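Local coordinates for protein Non-reducing end beta-L-arabinofuranosidase (Bacteroides thetaiotaomicron, PDB 5MQO) that probably hydrolyses glycosidic bonds in complex plant pectin, as an aceric acidase of glycoside hydrolase family 127 from a gut bacterium, at residues F533-C539 with V573-M579; G400-E406 with A557-A561; K425-T430 with W445-E451. One frame throughout, in Å; residues are numbered along the deposited sequence.

Contact 1: F533-C539 with V573-M579; sequences FRIPEWC and VELVMDM
With chi1 at 56°, W538 sets CG between its own backbone N and carbonyl carbon, while M577 sets CG beside its backbone N (chi1 -68°) and runs on nearly extended at chi2, sending SD towards the indole. M577 SD comes to 5.4 Å from the centroid of the W538 six-membered ring, an oblique Met-aromatic contact, and the same sulfur lies 3.8 Å from P536 CD. M579 brings its terminal methyl to the ring, CE being 3.7 Å from W538 CH2. At the indole edge, in the ring plane, D578 O sits 3.6 Å from W538 CZ3. A type I turn from P536 to C539 folds the chain back and lays C539 SG beside M577 CB (3.9 Å). Nearer the start of the segments, F533 CZ packs 3.6 Å from V573 CG1, and the branches of L575 divide between F533 and I535. No hydrogen bond joins the segments: their strands run almost parallel at 8° but 9.7 Å apart, so they pack through side chains as members of two facing sheets, a beta-sandwich core. Strand 529-535 lies between 480-483 and 559-565, strand 572-577 between 514-521 and 542-546, and helix 402-416 touches P536 and W538.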
# COMPACT_ATOMS: atom_id res chain seq x y z
N PHE A 533 -5.23 19.01 -7.92
CA PHE A 533 -6.05 18.18 -7.00
C PHE A 533 -6.54 16.95 -7.69
O PHE A 533 -7.26 17.02 -8.70
CB PHE A 533 -7.25 18.97 -6.46
CG PHE A 533 -6.84 20.19 -5.70
CD1 PHE A 533 -6.47 21.36 -6.38
CD2 PHE A 533 -6.75 20.15 -4.32
CE1 PHE A 533 -6.04 22.46 -5.69
CE2 PHE A 533 -6.33 21.25 -3.62
CZ PHE A 533 -5.97 22.41 -4.30
N ARG A 534 -6.16 15.79 -7.18
CA ARG A 534 -6.63 14.54 -7.77
C ARG A 534 -8.14 14.47 -7.60
O ARG A 534 -8.66 14.78 -6.53
CB ARG A 534 -5.93 13.34 -7.14
CG ARG A 534 -6.30 12.00 -7.77
CD ARG A 534 -5.42 10.89 -7.25
NE ARG A 534 -5.78 10.60 -5.89
CZ ARG A 534 -6.79 9.82 -5.51
NH1 ARG A 534 -7.03 9.63 -4.20
NH2 ARG A 534 -7.56 9.21 -6.42
N ILE A 535 -8.85 14.14 -8.67
CA ILE A 535 -10.24 13.71 -8.58
C ILE A 535 -10.30 12.18 -8.54
O ILE A 535 -10.00 11.55 -9.56
CB ILE A 535 -11.06 14.19 -9.79
CG1 ILE A 535 -10.85 15.70 -10.03
CG2 ILE A 535 -12.52 13.81 -9.59
CD1 ILE A 535 -10.92 16.55 -8.77
N PRO A 536 -10.67 11.58 -7.38
CA PRO A 536 -10.82 10.11 -7.27
C PRO A 536 -11.71 9.45 -8.33
O PRO A 536 -12.68 10.04 -8.77
CB PRO A 536 -11.41 9.91 -5.87
CG PRO A 536 -10.83 11.02 -5.09
CD PRO A 536 -10.70 12.20 -6.04
N GLU A 537 -11.32 8.23 -8.70
CA GLU A 537 -12.03 7.41 -9.68
C GLU A 537 -13.44 7.19 -9.19
O GLU A 537 -14.38 7.26 -9.97
CB GLU A 537 -11.32 6.06 -9.88
CG GLU A 537 -11.80 5.30 -11.12
CD GLU A 537 -11.21 3.91 -11.29
OE1 GLU A 537 -10.53 3.40 -10.38
OE2 GLU A 537 -11.44 3.30 -12.35
N TRP A 538 -13.59 6.97 -7.90
CA TRP A 538 -14.93 6.87 -7.29
C TRP A 538 -15.82 8.13 -7.33
O TRP A 538 -17.01 8.01 -7.07
CB TRP A 538 -14.84 6.35 -5.85
CG TRP A 538 -13.97 7.10 -4.93
CD1 TRP A 538 -12.71 6.77 -4.58
CD2 TRP A 538 -14.29 8.30 -4.20
NE1 TRP A 538 -12.21 7.68 -3.67
CE2 TRP A 538 -13.16 8.64 -3.43
CE3 TRP A 538 -15.43 9.12 -4.12
CZ2 TRP A 538 -13.11 9.77 -2.59
CZ3 TRP A 538 -15.38 10.26 -3.29
CH2 TRP A 538 -14.23 10.57 -2.54
N CYS A 539 -15.27 9.31 -7.64
CA CYS A 539 -16.00 10.59 -7.49
C CYS A 539 -16.70 11.10 -8.76
O CYS A 539 -16.03 11.53 -9.74
CB CYS A 539 -15.06 11.69 -6.99
SG CYS A 539 -15.88 13.29 -6.73
N VAL A 573 -7.75 27.37 -1.33
CA VAL A 573 -8.46 26.51 -2.28
C VAL A 573 -9.30 25.50 -1.50
O VAL A 573 -8.89 25.01 -0.44
CB VAL A 573 -7.50 25.73 -3.19
CG1 VAL A 573 -8.26 25.13 -4.37
CG2 VAL A 573 -6.38 26.62 -3.69
N GLU A 574 -10.47 25.17 -2.06
CA GLU A 574 -11.42 24.29 -1.40
C GLU A 574 -12.07 23.32 -2.40
O GLU A 574 -12.89 23.71 -3.23
CB GLU A 574 -12.47 25.11 -0.65
CG GLU A 574 -13.17 24.33 0.46
CD GLU A 574 -14.07 25.21 1.31
OE1 GLU A 574 -13.53 25.97 2.15
OE2 GLU A 574 -15.30 25.13 1.12
N LEU A 575 -11.67 22.05 -2.30
CA LEU A 575 -12.24 20.98 -3.10
C LEU A 575 -13.44 20.46 -2.36
O LEU A 575 -13.32 20.15 -1.18
CB LEU A 575 -11.21 19.88 -3.23
CG LEU A 575 -11.60 18.65 -4.05
CD1 LEU A 575 -11.91 19.00 -5.50
CD2 LEU A 575 -10.50 17.61 -3.97
N VAL A 576 -14.59 20.40 -3.03
CA VAL A 576 -15.76 19.69 -2.50
C VAL A 576 -16.04 18.49 -3.39
O VAL A 576 -16.47 18.66 -4.51
CB VAL A 576 -17.03 20.58 -2.44
CG1 VAL A 576 -18.21 19.82 -1.83
CG2 VAL A 576 -16.76 21.85 -1.65
N MET A 577 -15.78 17.29 -2.88
CA MET A 577 -16.08 16.02 -3.58
C MET A 577 -17.37 15.49 -3.01
O MET A 577 -17.51 15.43 -1.80
CB MET A 577 -14.97 14.97 -3.36
CG MET A 577 -13.63 15.31 -4.03
SD MET A 577 -12.15 14.44 -3.40
CE MET A 577 -11.90 15.26 -1.84
N ASP A 578 -18.33 15.14 -3.85
CA ASP A 578 -19.49 14.39 -3.38
C ASP A 578 -19.00 13.03 -2.98
O ASP A 578 -18.23 12.41 -3.70
CB ASP A 578 -20.54 14.21 -4.46
CG ASP A 578 -21.43 15.41 -4.62
OD1 ASP A 578 -21.13 16.51 -4.05
OD2 ASP A 578 -22.45 15.24 -5.33
N MET A 579 -19.47 12.56 -1.84
CA MET A 579 -19.04 11.30 -1.31
C MET A 579 -20.25 10.47 -0.90
O MET A 579 -20.45 10.16 0.27
CB MET A 579 -18.09 11.56 -0.14
CG MET A 579 -17.39 10.30 0.30
SD MET A 579 -16.41 10.53 1.76
CE MET A 579 -14.97 11.27 1.03

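Contact 2: G400-E406 with A557-A561; sequences GDAKYAE and ANTYA
A helix start packs here against an edge strand: A402 and K403, in the first turn of helix 402-416, press on N558, T559 and Y560 near the N-terminal part of strand 559-565, an outermost strand of its sheet. The two axes come within 8.4 Å at an angle of 105°, so the helix lies across the strand, and the contact is one of apolar and van der Waals packing without a hydrogen bond between the segments. A402 contributes more to it than any other residue of 400-406. Its CB rests over one face of the Y560 ring, 4.1 Å from the centroid and 19° off the normal, a CH-pi contact, and also lies 3.7 Å from T559 CA. The edge of the same ring receives G400 O, in plane and 3.5 Å from Y560 CE2. G400, with positive phi, ends the preceding helix 382-399, and D401 follows as N-cap of the next, its OD1 accepting from K403 N at 3.1 Å. These are consecutive helices of the catalytic domain, in this family an (alpha/alpha)6 barrel, while the strand belongs to the GH127 middle domain. On the far side of A402 from Y560, the amide of N558 lies against the first turn of the helix: ND2 is 3.6 Å from K403 CB, and OD1 is 3.6 Å from E406 CB. The E406 and N558 side chains cross at about a right angle, with carboxylate and amide planes 63° apart; E406 has its polar partners in R534, a salt bridge, and the backbone N of E537. Y560 OH is bonded to N484, which fixes the far end of the ring.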
# COMPACT_ATOMS: atom_id res chain seq x y z
N GLY A 400 2.91 10.54 -14.19
CA GLY A 400 2.08 11.68 -13.88
C GLY A 400 0.60 11.40 -13.99
O GLY A 400 -0.19 12.32 -13.90
N ASP A 401 0.22 10.12 -14.14
CA ASP A 401 -1.17 9.73 -14.37
C ASP A 401 -1.86 9.46 -13.03
O ASP A 401 -1.45 8.59 -12.27
CB ASP A 401 -1.19 8.48 -15.23
CG ASP A 401 -2.55 8.19 -15.86
OD1 ASP A 401 -3.61 8.32 -15.19
OD2 ASP A 401 -2.54 7.78 -17.05
N ALA A 402 -2.92 10.21 -12.76
CA ALA A 402 -3.64 10.09 -11.49
C ALA A 402 -4.21 8.68 -11.20
O ALA A 402 -4.49 8.34 -10.03
CB ALA A 402 -4.75 11.11 -11.44
N LYS A 403 -4.40 7.86 -12.24
CA LYS A 403 -4.97 6.54 -12.05
C LYS A 403 -4.07 5.64 -11.20
O LYS A 403 -4.57 4.75 -10.52
CB LYS A 403 -5.30 5.89 -13.40
CG LYS A 403 -4.10 5.29 -14.12
CD LYS A 403 -4.45 4.92 -15.55
CE LYS A 403 -3.33 4.12 -16.20
NZ LYS A 403 -3.90 3.26 -17.27
N TYR A 404 -2.77 5.86 -11.24
CA TYR A 404 -1.86 5.15 -10.35
C TYR A 404 -1.98 5.64 -8.92
O TYR A 404 -1.88 4.86 -7.98
CB TYR A 404 -0.41 5.25 -10.85
CG TYR A 404 -0.19 4.62 -12.21
CD1 TYR A 404 -0.36 3.24 -12.40
CD2 TYR A 404 0.16 5.40 -13.31
CE1 TYR A 404 -0.15 2.66 -13.64
CE2 TYR A 404 0.35 4.83 -14.54
CZ TYR A 404 0.20 3.46 -14.70
OH TYR A 404 0.39 2.90 -15.93
N ALA A 405 -2.22 6.94 -8.73
CA ALA A 405 -2.52 7.47 -7.40
C ALA A 405 -3.77 6.87 -6.71
O ALA A 405 -3.77 6.69 -5.48
CB ALA A 405 -2.61 9.00 -7.43
N GLU A 406 -4.80 6.57 -7.49
CA GLU A 406 -6.01 5.90 -6.99
C GLU A 406 -5.68 4.58 -6.29
O GLU A 406 -6.15 4.30 -5.17
CB GLU A 406 -6.98 5.65 -8.15
CG GLU A 406 -8.37 5.15 -7.77
CD GLU A 406 -9.14 6.08 -6.85
OE1 GLU A 406 -9.07 7.31 -7.03
OE2 GLU A 406 -9.81 5.57 -5.94
N ALA A 557 -13.16 12.23 -13.51
CA ALA A 557 -12.68 11.24 -12.55
C ALA A 557 -11.30 10.65 -12.95
O ALA A 557 -10.99 10.48 -14.13
CB ALA A 557 -13.71 10.13 -12.37
N ASN A 558 -10.47 10.38 -11.96
CA ASN A 558 -9.16 9.78 -12.20
C ASN A 558 -8.22 10.65 -13.02
O ASN A 558 -7.51 10.15 -13.87
CB ASN A 558 -9.32 8.39 -12.83
CG ASN A 558 -8.75 7.30 -11.97
OD1 ASN A 558 -8.26 7.55 -10.88
ND2 ASN A 558 -8.81 6.08 -12.46
N THR A 559 -8.23 11.95 -12.77
CA THR A 559 -7.31 12.90 -13.41
C THR A 559 -7.06 14.06 -12.46
O THR A 559 -7.85 14.24 -11.53
CB THR A 559 -7.94 13.49 -14.67
OG1 THR A 559 -9.17 14.13 -14.30
CG2 THR A 559 -8.23 12.40 -15.72
N TYR A 560 -6.02 14.86 -12.70
CA TYR A 560 -5.78 16.06 -11.85
C TYR A 560 -6.52 17.29 -12.32
O TYR A 560 -6.42 17.65 -13.50
CB TYR A 560 -4.29 16.43 -11.80
CG TYR A 560 -3.45 15.44 -11.07
CD1 TYR A 560 -3.51 15.33 -9.68
CD2 TYR A 560 -2.59 14.59 -11.76
CE1 TYR A 560 -2.75 14.40 -9.00
CE2 TYR A 560 -1.82 13.66 -11.09
CZ TYR A 560 -1.90 13.58 -9.71
OH TYR A 560 -1.12 12.67 -9.06
N ALA A 561 -7.22 17.95 -11.38
CA ALA A 561 -7.74 19.31 -11.62
C ALA A 561 -6.61 20.29 -11.32
O ALA A 561 -6.09 20.32 -10.20
CB ALA A 561 -8.95 19.60 -10.74

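Contact 3: K425-T430 with W445-E451; sequences KKYFYT and WPKERTE
One face of the F428 ring carries R449 CG, 3.5 Å from the centroid and almost straight above it, while the peptide between K447 and E448 meets the ring at its edge, in plane. The R449 chain, extended from CG to NE, continues over the ring until F428 CE2 lies against one face of the guanidinium, whose plane is turned 48° from that of the ring. A second aromatic pair is edge-to-face: Y429 points its edge at the face of W445, with 4.3 Å between the Y429 centroid and that of the indole five-membered ring and 53° between the planes. T430 and K447 meet nearby at about a right angle; K447 NZ donates to T430 OG1 over 3.2 Å and folds back to W445 O at 3.0 Å, with Y345 as a further partner. Two backbone bonds complete the contact, Y427 N to T450 O at 2.8 Å and T450 N to Y427 O at 3.1 Å. W682 shares a cation-pi contact with R449 and also meets the F428 ring, and its carbonyl and that of S418 accept from the guanidinium. A single antiparallel bridge, a hydrogen-bonded pair, thus joins two irregular loops of the catalytic domain, one on either side of strand 434-435 in sequence.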
# COMPACT_ATOMS: atom_id res chain seq x y z
N LYS A 425 -1.07 -2.84 18.02
CA LYS A 425 -0.27 -3.89 18.64
C LYS A 425 -0.37 -5.25 17.99
O LYS A 425 0.55 -6.07 18.16
CB LYS A 425 -0.70 -4.05 20.09
CG LYS A 425 -0.25 -2.93 21.00
CD LYS A 425 -0.51 -3.33 22.43
CE LYS A 425 -0.29 -2.16 23.35
NZ LYS A 425 -0.27 -2.64 24.76
N LYS A 426 -1.48 -5.52 17.29
CA LYS A 426 -1.70 -6.83 16.70
C LYS A 426 -1.73 -6.75 15.17
O LYS A 426 -2.17 -5.73 14.61
CB LYS A 426 -2.97 -7.46 17.29
CG LYS A 426 -2.87 -7.74 18.79
CD LYS A 426 -4.19 -8.22 19.38
CE LYS A 426 -5.11 -7.04 19.68
NZ LYS A 426 -6.54 -7.41 19.49
N TYR A 427 -1.26 -7.81 14.51
CA TYR A 427 -1.12 -7.85 13.06
C TYR A 427 -1.77 -9.07 12.36
O TYR A 427 -1.82 -10.18 12.90
CB TYR A 427 0.36 -7.80 12.70
CG TYR A 427 1.04 -6.54 13.13
CD1 TYR A 427 1.51 -6.39 14.45
CD2 TYR A 427 1.25 -5.49 12.24
CE1 TYR A 427 2.16 -5.22 14.86
CE2 TYR A 427 1.92 -4.32 12.64
CZ TYR A 427 2.37 -4.18 13.95
OH TYR A 427 3.02 -3.03 14.35
N PHE A 428 -2.27 -8.84 11.14
CA PHE A 428 -2.65 -9.92 10.24
C PHE A 428 -1.50 -10.26 9.31
O PHE A 428 -0.88 -9.35 8.76
CB PHE A 428 -3.82 -9.51 9.31
CG PHE A 428 -5.20 -9.72 9.87
CD1 PHE A 428 -5.53 -10.89 10.56
CD2 PHE A 428 -6.17 -8.76 9.66
CE1 PHE A 428 -6.80 -11.07 11.05
CE2 PHE A 428 -7.43 -8.93 10.17
CZ PHE A 428 -7.76 -10.09 10.86
N TYR A 429 -1.31 -11.55 9.08
CA TYR A 429 -0.60 -12.03 7.89
C TYR A 429 -1.54 -12.06 6.66
O TYR A 429 -1.32 -11.29 5.71
CB TYR A 429 -0.02 -13.41 8.16
CG TYR A 429 0.99 -13.92 7.14
CD1 TYR A 429 2.29 -13.38 7.04
CD2 TYR A 429 0.66 -14.98 6.29
CE1 TYR A 429 3.21 -13.88 6.12
CE2 TYR A 429 1.58 -15.48 5.37
CZ TYR A 429 2.85 -14.94 5.29
OH TYR A 429 3.73 -15.44 4.38
N THR A 430 -2.58 -12.91 6.67
CA THR A 430 -3.63 -12.91 5.62
C THR A 430 -4.69 -11.79 5.83
O THR A 430 -5.00 -11.41 6.96
CB THR A 430 -4.38 -14.26 5.55
OG1 THR A 430 -4.82 -14.63 6.86
CG2 THR A 430 -3.50 -15.32 5.00
N TRP A 445 -2.32 -19.68 8.95
CA TRP A 445 -2.21 -18.30 9.46
C TRP A 445 -3.45 -17.89 10.25
O TRP A 445 -4.58 -18.17 9.83
CB TRP A 445 -1.84 -17.25 8.36
CG TRP A 445 -0.78 -17.76 7.48
CD1 TRP A 445 -0.86 -17.98 6.14
CD2 TRP A 445 0.52 -18.20 7.88
NE1 TRP A 445 0.32 -18.51 5.66
CE2 TRP A 445 1.19 -18.66 6.71
CE3 TRP A 445 1.19 -18.26 9.12
CZ2 TRP A 445 2.50 -19.17 6.74
CZ3 TRP A 445 2.51 -18.78 9.15
CH2 TRP A 445 3.14 -19.22 7.97
N PRO A 446 -3.24 -17.25 11.41
CA PRO A 446 -4.38 -16.86 12.25
C PRO A 446 -5.35 -15.90 11.54
O PRO A 446 -4.95 -15.16 10.63
CB PRO A 446 -3.72 -16.20 13.47
CG PRO A 446 -2.38 -15.75 12.99
CD PRO A 446 -1.95 -16.76 11.97
N LYS A 447 -6.61 -15.96 11.96
CA LYS A 447 -7.64 -15.12 11.39
C LYS A 447 -8.19 -14.11 12.39
O LYS A 447 -9.20 -13.46 12.15
CB LYS A 447 -8.73 -16.00 10.78
CG LYS A 447 -8.24 -16.91 9.65
CD LYS A 447 -7.80 -16.12 8.42
CE LYS A 447 -7.41 -17.00 7.24
NZ LYS A 447 -6.02 -17.53 7.26
N GLU A 448 -7.49 -13.97 13.51
CA GLU A 448 -7.61 -12.82 14.38
C GLU A 448 -6.23 -12.22 14.44
O GLU A 448 -5.24 -12.96 14.40
CB GLU A 448 -8.06 -13.27 15.74
CG GLU A 448 -9.46 -13.87 15.73
CD GLU A 448 -9.99 -14.15 17.13
OE1 GLU A 448 -10.38 -15.32 17.40
OE2 GLU A 448 -10.01 -13.21 17.97
N ARG A 449 -6.13 -10.90 14.52
CA ARG A 449 -4.80 -10.26 14.60
C ARG A 449 -4.08 -10.69 15.86
O ARG A 449 -4.71 -10.89 16.90
CB ARG A 449 -4.89 -8.73 14.53
CG ARG A 449 -5.27 -8.23 13.15
CD ARG A 449 -5.15 -6.72 13.00
NE ARG A 449 -6.01 -6.29 11.90
CZ ARG A 449 -7.33 -6.12 11.98
NH1 ARG A 449 -7.99 -6.32 13.13
NH2 ARG A 449 -8.02 -5.76 10.90
N THR A 450 -2.78 -10.85 15.76
CA THR A 450 -1.96 -11.33 16.86
C THR A 450 -0.75 -10.42 17.09
O THR A 450 -0.25 -9.79 16.14
CB THR A 450 -1.51 -12.80 16.65
OG1 THR A 450 -0.94 -13.30 17.86
CG2 THR A 450 -0.49 -12.95 15.54
N GLU A 451 -0.28 -10.36 18.33
CA GLU A 451 0.85 -9.48 18.66
C GLU A 451 2.19 -10.17 18.48
O GLU A 451 3.19 -9.70 19.00
CB GLU A 451 0.70 -8.82 20.05
CG GLU A 451 0.36 -9.68 21.27
CD GLU A 451 0.10 -8.84 22.54
OE1 GLU A 451 0.74 -9.10 23.57
OE2 GLU A 451 -0.75 -7.90 22.52

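Contacts 1 and 2 form one continuous block, their centres about 11 Å apart, and they share the sheet in which strands 529-535 and 559-565 are neighbours. A salt bridge from R534 of contact 1 to E406 of contact 2 ties the helix to 533-539, and I535 O, probably accepting from N558 N at 2.7 Å, ties 557-561 to it. Contact 3 stands apart: its centre is about 34 Å from that of contact 1 and about 33 Å from that of contact 2, on the other side of the chain's centre from contact 2. In sequence, however, it falls between the two segments of contact 2.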